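Local coordinates for Iron(III) ABC transporter, periplasmic iron-compound-binding protein (Vibrio cholerae, PDB 5GGY) that probably binds iron-loaded hydroxamate siderophores such as ferric Desferal in the periplasm and hands them to an inner-membrane ABC transporter for iron uptake, at residues 164-169 with 174-179; 219-224 with 269-274. All blocks are in the same frame, centred on the assembly; numbering follows the deposited sequence.

Contact 1. Residues 164-169 with 174-179; sequences TLRFAN and FLYTEN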
loop_
_atom_site.group_PDB
_atom_site.type_symbol
_atom_site.label_atom_id
_atom_site.label_comp_id
_atom_site.label_asym_id
_atom_site.label_seq_id
_atom_site.Cartn_x
_atom_site.Cartn_y
_atom_site.Cartn_z
ATOM N N THR A 164 -11.063 13.635 -14.532
ATOM C CA THR A 164 -11.026 12.451 -15.386
ATOM C C THR A 164 -12.430 12.007 -15.779
ATOM O O THR A 164 -13.360 12.090 -14.976
ATOM C CB THR A 164 -10.309 11.289 -14.692
ATOM O OG1 THR A 164 -10.695 10.058 -15.314
ATOM C CG2 THR A 164 -10.682 11.247 -13.215
ATOM N N LEU A 165 -12.578 11.521 -17.008
ATOM C CA LEU A 165 -13.885 11.075 -17.478
ATOM C C LEU A 165 -13.813 10.131 -18.671
ATOM O O LEU A 165 -12.772 9.964 -19.294
ATOM C CB LEU A 165 -14.780 12.287 -17.821
ATOM C CG LEU A 165 -14.490 13.366 -18.878
ATOM C CD1 LEU A 165 -13.179 14.101 -18.625
ATOM C CD2 LEU A 165 -14.544 12.842 -20.313
ATOM N N ARG A 166 -14.948 9.506 -18.958
ATOM C CA ARG A 166 -15.173 8.810 -20.217
ATOM C C ARG A 166 -16.388 9.437 -20.893
ATOM O O ARG A 166 -17.252 10.009 -20.227
ATOM C CB ARG A 166 -15.400 7.310 -20.006
ATOM C CG ARG A 166 -14.190 6.539 -19.502
ATOM C CD ARG A 166 -14.494 5.048 -19.443
ATOM N NE ARG A 166 -13.455 4.293 -18.746
ATOM C CZ ARG A 166 -12.460 3.653 -19.352
ATOM N NH1 ARG A 166 -11.560 2.991 -18.637
ATOM N NH2 ARG A 166 -12.369 3.671 -20.675
ATOM N N PHE A 167 -16.455 9.332 -22.213
ATOM C CA PHE A 167 -17.593 9.855 -22.955
ATOM C C PHE A 167 -18.741 8.855 -23.006
ATOM O O PHE A 167 -18.565 7.726 -23.449
ATOM C CB PHE A 167 -17.183 10.232 -24.381
ATOM C CG PHE A 167 -16.413 11.515 -24.478
ATOM C CD1 PHE A 167 -17.058 12.739 -24.415
ATOM C CD2 PHE A 167 -15.043 11.500 -24.637
ATOM C CE1 PHE A 167 -16.341 13.922 -24.503
ATOM C CE2 PHE A 167 -14.327 12.678 -24.724
ATOM C CZ PHE A 167 -14.977 13.888 -24.658
ATOM N N ALA A 168 -19.915 9.271 -22.543
ATOM C CA ALA A 168 -21.122 8.465 -22.696
ATOM C C ALA A 168 -21.566 8.552 -24.147
ATOM O O ALA A 168 -21.972 7.571 -24.764
ATOM C CB ALA A 168 -22.213 8.947 -21.771
ATOM N N ASN A 169 -21.461 9.761 -24.677
ATOM C CA ASN A 169 -21.721 10.050 -26.073
ATOM C C ASN A 169 -21.101 11.418 -26.351
ATOM O O ASN A 169 -20.530 12.016 -25.444
ATOM C CB ASN A 169 -23.225 10.008 -26.374
ATOM C CG ASN A 169 -24.014 11.013 -25.575
ATOM O OD1 ASN A 169 -23.962 12.215 -25.836
ATOM N ND2 ASN A 169 -24.786 10.521 -24.614
ATOM N N PHE A 174 -19.152 10.834 -18.364
ATOM C CA PHE A 174 -19.071 10.139 -17.082
ATOM C C PHE A 174 -17.905 10.648 -16.250
ATOM O O PHE A 174 -16.781 10.192 -16.411
ATOM C CB PHE A 174 -18.923 8.628 -17.280
ATOM C CG PHE A 174 -20.171 7.948 -17.764
ATOM C CD1 PHE A 174 -21.351 8.039 -17.047
ATOM C CD2 PHE A 174 -20.154 7.195 -18.924
ATOM C CE1 PHE A 174 -22.498 7.407 -17.489
ATOM C CE2 PHE A 174 -21.295 6.559 -19.368
ATOM C CZ PHE A 174 -22.468 6.665 -18.654
ATOM N N LEU A 175 -18.177 11.598 -15.364
ATOM C CA LEU A 175 -17.149 12.122 -14.468
ATOM C C LEU A 175 -16.831 11.123 -13.366
ATOM O O LEU A 175 -17.734 10.581 -12.732
ATOM C CB LEU A 175 -17.586 13.450 -13.846
ATOM C CG LEU A 175 -17.696 14.660 -14.774
ATOM C CD1 LEU A 175 -18.122 15.890 -13.987
ATOM C CD2 LEU A 175 -16.376 14.910 -15.482
ATOM N N TYR A 176 -15.545 10.887 -13.132
ATOM C CA TYR A 176 -15.137 9.956 -12.084
ATOM C C TYR A 176 -15.152 10.629 -10.717
ATOM O O TYR A 176 -14.565 11.692 -10.528
ATOM C CB TYR A 176 -13.761 9.362 -12.395
ATOM C CG TYR A 176 -13.848 8.297 -13.461
ATOM C CD1 TYR A 176 -14.230 6.999 -13.140
ATOM C CD2 TYR A 176 -13.594 8.597 -14.792
ATOM C CE1 TYR A 176 -14.332 6.027 -14.111
ATOM C CE2 TYR A 176 -13.693 7.629 -15.770
ATOM C CZ TYR A 176 -14.063 6.349 -15.425
ATOM O OH TYR A 176 -14.165 5.381 -16.394
ATOM N N THR A 177 -15.839 9.992 -9.774
ATOM C CA THR A 177 -16.144 10.602 -8.488
ATOM C C THR A 177 -15.121 10.271 -7.402
ATOM O O THR A 177 -14.099 9.639 -7.668
ATOM C CB THR A 177 -17.540 10.171 -8.003
ATOM O OG1 THR A 177 -17.529 8.779 -7.667
ATOM C CG2 THR A 177 -18.579 10.413 -9.093
ATOM N N GLU A 178 -15.418 10.700 -6.179
ATOM C CA GLU A 178 -14.487 10.601 -5.054
ATOM C C GLU A 178 -14.119 9.160 -4.707
ATOM O O GLU A 178 -12.991 8.882 -4.303
ATOM C CB GLU A 178 -15.081 11.288 -3.821
ATOM C CG GLU A 178 -14.155 11.327 -2.619
ATOM C CD GLU A 178 -14.816 11.921 -1.391
ATOM O OE1 GLU A 178 -14.114 12.119 -0.376
ATOM O OE2 GLU A 178 -16.035 12.191 -1.441
ATOM N N ASN A 179 -15.069 8.248 -4.874
ATOM C CA ASN A 179 -14.854 6.852 -4.517
ATOM C C ASN A 179 -14.360 6.007 -5.688
ATOM O O ASN A 179 -14.298 4.782 -5.595
ATOM C CB ASN A 179 -16.143 6.250 -3.960
ATOM C CG ASN A 179 -17.277 6.279 -4.962
ATOM O OD1 ASN A 179 -17.311 7.127 -5.853
ATOM N ND2 ASN A 179 -18.213 5.346 -4.825
#

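Contact 2. Residues 219-224 with 269-274; sequences YVLYFL and EAITES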
loop_
_atom_site.group_PDB
_atom_site.type_symbol
_atom_site.label_atom_id
_atom_site.label_comp_id
_atom_site.label_asym_id
_atom_site.label_seq_id
_atom_site.Cartn_x
_atom_site.Cartn_y
_atom_site.Cartn_z
ATOM N N TYR A 219 -6.635 20.878 -16.364
ATOM C CA TYR A 219 -6.581 19.820 -17.365
ATOM C C TYR A 219 -7.751 18.836 -17.352
ATOM O O TYR A 219 -8.347 18.553 -16.311
ATOM C CB TYR A 219 -5.265 19.049 -17.201
ATOM C CG TYR A 219 -4.033 19.913 -17.387
ATOM C CD1 TYR A 219 -3.292 19.857 -18.560
ATOM C CD2 TYR A 219 -3.616 20.791 -16.392
ATOM C CE1 TYR A 219 -2.172 20.650 -18.738
ATOM C CE2 TYR A 219 -2.497 21.590 -16.562
ATOM C CZ TYR A 219 -1.779 21.513 -17.735
ATOM O OH TYR A 219 -0.664 22.303 -17.907
ATOM N N VAL A 220 -8.055 18.317 -18.538
ATOM C CA VAL A 220 -9.112 17.332 -18.729
ATOM C C VAL A 220 -8.571 16.092 -19.431
ATOM O O VAL A 220 -8.017 16.177 -20.526
ATOM C CB VAL A 220 -10.280 17.914 -19.550
ATOM C CG1 VAL A 220 -11.213 16.808 -20.021
ATOM C CG2 VAL A 220 -11.029 18.953 -18.735
ATOM N N LEU A 221 -8.728 14.939 -18.791
ATOM C CA LEU A 221 -8.268 13.675 -19.359
ATOM C C LEU A 221 -9.441 12.733 -19.618
ATOM O O LEU A 221 -10.280 12.527 -18.741
ATOM C CB LEU A 221 -7.254 13.005 -18.424
ATOM C CG LEU A 221 -5.946 13.754 -18.156
ATOM C CD1 LEU A 221 -5.085 12.994 -17.160
ATOM C CD2 LEU A 221 -5.189 13.983 -19.453
ATOM N N TYR A 222 -9.499 12.166 -20.821
ATOM C CA TYR A 222 -10.546 11.200 -21.144
ATOM C C TYR A 222 -9.956 9.875 -21.622
ATOM O O TYR A 222 -9.013 9.850 -22.414
ATOM C CB TYR A 222 -11.515 11.768 -22.190
ATOM C CG TYR A 222 -10.899 12.105 -23.532
ATOM C CD1 TYR A 222 -10.898 11.180 -24.571
ATOM C CD2 TYR A 222 -10.338 13.354 -23.768
ATOM C CE1 TYR A 222 -10.344 11.485 -25.798
ATOM C CE2 TYR A 222 -9.781 13.668 -24.994
ATOM C CZ TYR A 222 -9.786 12.731 -26.005
ATOM O OH TYR A 222 -9.232 13.039 -27.225
ATOM N N PHE A 223 -10.525 8.776 -21.135
ATOM C CA PHE A 223 -9.989 7.446 -21.401
ATOM C C PHE A 223 -10.421 6.882 -22.750
ATOM O O PHE A 223 -11.588 6.964 -23.130
ATOM C CB PHE A 223 -10.405 6.470 -20.295
ATOM C CG PHE A 223 -9.796 6.767 -18.956
ATOM C CD1 PHE A 223 -8.443 6.586 -18.743
ATOM C CD2 PHE A 223 -10.580 7.206 -17.904
ATOM C CE1 PHE A 223 -7.881 6.852 -17.515
ATOM C CE2 PHE A 223 -10.026 7.469 -16.674
ATOM C CZ PHE A 223 -8.673 7.295 -16.476
ATOM N N LEU A 224 -9.462 6.310 -23.467
ATOM C CA LEU A 224 -9.750 5.545 -24.670
ATOM C C LEU A 224 -10.137 4.123 -24.259
ATOM O O LEU A 224 -9.781 3.678 -23.170
ATOM C CB LEU A 224 -8.540 5.549 -25.610
ATOM C CG LEU A 224 -8.137 6.917 -26.168
ATOM C CD1 LEU A 224 -6.899 6.803 -27.043
ATOM C CD2 LEU A 224 -9.285 7.547 -26.943
ATOM N N GLU A 269 0.284 5.387 -14.559
ATOM C CA GLU A 269 1.294 5.532 -15.602
ATOM C C GLU A 269 0.712 6.152 -16.870
ATOM O O GLU A 269 1.344 7.000 -17.502
ATOM C CB GLU A 269 1.930 4.176 -15.921
ATOM C CG GLU A 269 2.715 3.575 -14.761
ATOM C CD GLU A 269 3.398 2.272 -15.126
ATOM O OE1 GLU A 269 2.824 1.504 -15.926
ATOM O OE2 GLU A 269 4.510 2.016 -14.617
ATOM N N ALA A 270 -0.492 5.724 -17.235
ATOM C CA ALA A 270 -1.149 6.215 -18.442
ATOM C C ALA A 270 -1.576 7.666 -18.272
ATOM O O ALA A 270 -1.426 8.480 -19.183
ATOM C CB ALA A 270 -2.343 5.344 -18.785
ATOM N N ILE A 271 -2.107 7.982 -17.095
ATOM C CA ILE A 271 -2.510 9.345 -16.771
ATOM C C ILE A 271 -1.299 10.274 -16.739
ATOM O O ILE A 271 -1.338 11.369 -17.301
ATOM C CB ILE A 271 -3.255 9.402 -15.421
ATOM C CG1 ILE A 271 -4.682 8.864 -15.583
ATOM C CG2 ILE A 271 -3.278 10.819 -14.870
ATOM C CD1 ILE A 271 -5.463 8.781 -14.285
ATOM N N THR A 272 -0.226 9.828 -16.088
ATOM C CA THR A 272 1.023 10.583 -16.040
ATOM C C THR A 272 1.542 10.854 -17.446
ATOM O O THR A 272 1.891 11.986 -17.780
ATOM C CB THR A 272 2.107 9.838 -15.239
ATOM O OG1 THR A 272 1.708 9.743 -13.866
ATOM C CG2 THR A 272 3.435 10.571 -15.326
ATOM N N GLU A 273 1.575 9.806 -18.262
ATOM C CA GLU A 273 2.013 9.901 -19.650
ATOM C C GLU A 273 1.222 10.938 -20.445
ATOM O O GLU A 273 1.801 11.762 -21.153
ATOM C CB GLU A 273 1.906 8.529 -20.317
ATOM C CG GLU A 273 1.961 8.555 -21.827
ATOM C CD GLU A 273 1.708 7.189 -22.425
ATOM O OE1 GLU A 273 1.924 6.184 -21.714
ATOM O OE2 GLU A 273 1.282 7.119 -23.597
ATOM N N SER A 274 -0.100 10.905 -20.319
ATOM C CA SER A 274 -0.952 11.862 -21.024
ATOM C C SER A 274 -0.832 13.264 -20.442
ATOM O O SER A 274 -1.079 14.252 -21.129
ATOM C CB SER A 274 -2.415 11.407 -20.990
ATOM O OG SER A 274 -2.699 10.532 -22.063
#

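Contact 1. Residues 164-169 with 174-179
The Y176 ring meets segment 164-169 along its rim: T164 C, L165 N and R166 NE all lie close to the ring plane, while T164 OG1 approaches CD2 obliquely at 3.3 Å. R166 answers with an edge of its own, since the Y176 hydroxyl sits nearly in the guanidinium plane and the two flat groups are turned 70° apart. R166 NE donates to Y176 OH at 2.7 Å, but the bond is bent, with an N-H...O angle of 135°. An extended run from CG to NE carries the guanidinium to the far end of the ring, and NH1 is held in addition by S257 OG, so two bonds fix its orientation; a weak bond also joins Y176 OH to that serine. The F174 ring takes A168 CB obliquely, with CE2 3.5 Å from that methyl. On the face opposite R166 and F174 the pairing is apolar: L165 CB touches L175 CD2 at 3.9 Å, and the L165 chain itself leads away toward V220 and Y222 of strand 219-223.

Backbone bonds give the register. Y176 N donates to T164 O (3.1 Å). R166 and F174 form a hydrogen-bonded pair through F174 N to R166 O (2.8 Å) and R166 N to F174 O (3.2 Å), and L165 and L175 form the neighbouring non-hydrogen-bonded pair. The strand segments run antiparallel at 158°. P182 and I204 add contacts to Y176 from beyond the two segments. Only four residues separate the segments, and A168 and N169 together face a single residue of strand 172-176, which defines a beta hairpin with a classic beta bulge, set in the mixed sheet of the C-terminal lobe of this periplasmic binding protein.

Contact 2. Residues 219-224 with 269-274
Apolar contacts carry the meeting of L221 and F223 with I271. L221 CD1 reaches I271 CG2 at 3.6 Å, the two side chains crossing at a slant. L221 CG stands anti to the carbonyl carbon, beside the backbone N (chi1 -63°), and CD1 continues outward anti to CA (chi2 177°), which brings that methyl to the helix; the other methyl, CD2, lies 4.1 Å from S274 CB. I271 takes part with two branches: CG2 faces the leucine, while CD1 comes to the edge of the F223 ring, close to its plane and 4.2 Å from CZ. V252, on the adjacent strand 249-252, touches L221, F223 and A270 and so extends this apolar layer between strand and helix.

Axes 9.9 Å apart are in keeping with a helix laid on one face of a beta sheet, here helix 262-276 over the mixed sheet of the C-terminal lobe, as in the alpha/beta lobes of periplasmic binding proteins. The helix segment runs at 132° to strand 219-223.

Polar interactions play no part between the segments, which share no hydrogen bond; they hold the helix to other elements. S274 OG bonds to S251 O and S274 O to N250 ND2, both on strand 249-252. Salt bridges run from E269 OE2 to R143 NE, on the long helix 130-154, and from E273 OE1 to R253 NE.

Following the chain from the N terminus, contact 1 comes first, closing the short hairpin between strands 161-167 and 172-176. Contact 2 opens later, at strand 219-223, and closes a loop of 44 residues when helix 262-276 returns to the sheet. The two are therefore in series, neither nested nor crossed. They meet edge to edge in the sheet, because strands 161-167 and 219-223 are parallel neighbours: L165 N lies 3.0 Å from L221 O and L165 O 3.1 Å from F223 N, both probable hydrogen bonds. With centres about 12 Å apart, the contacts join hairpin, sheet interior and C-terminal helix within one lobe.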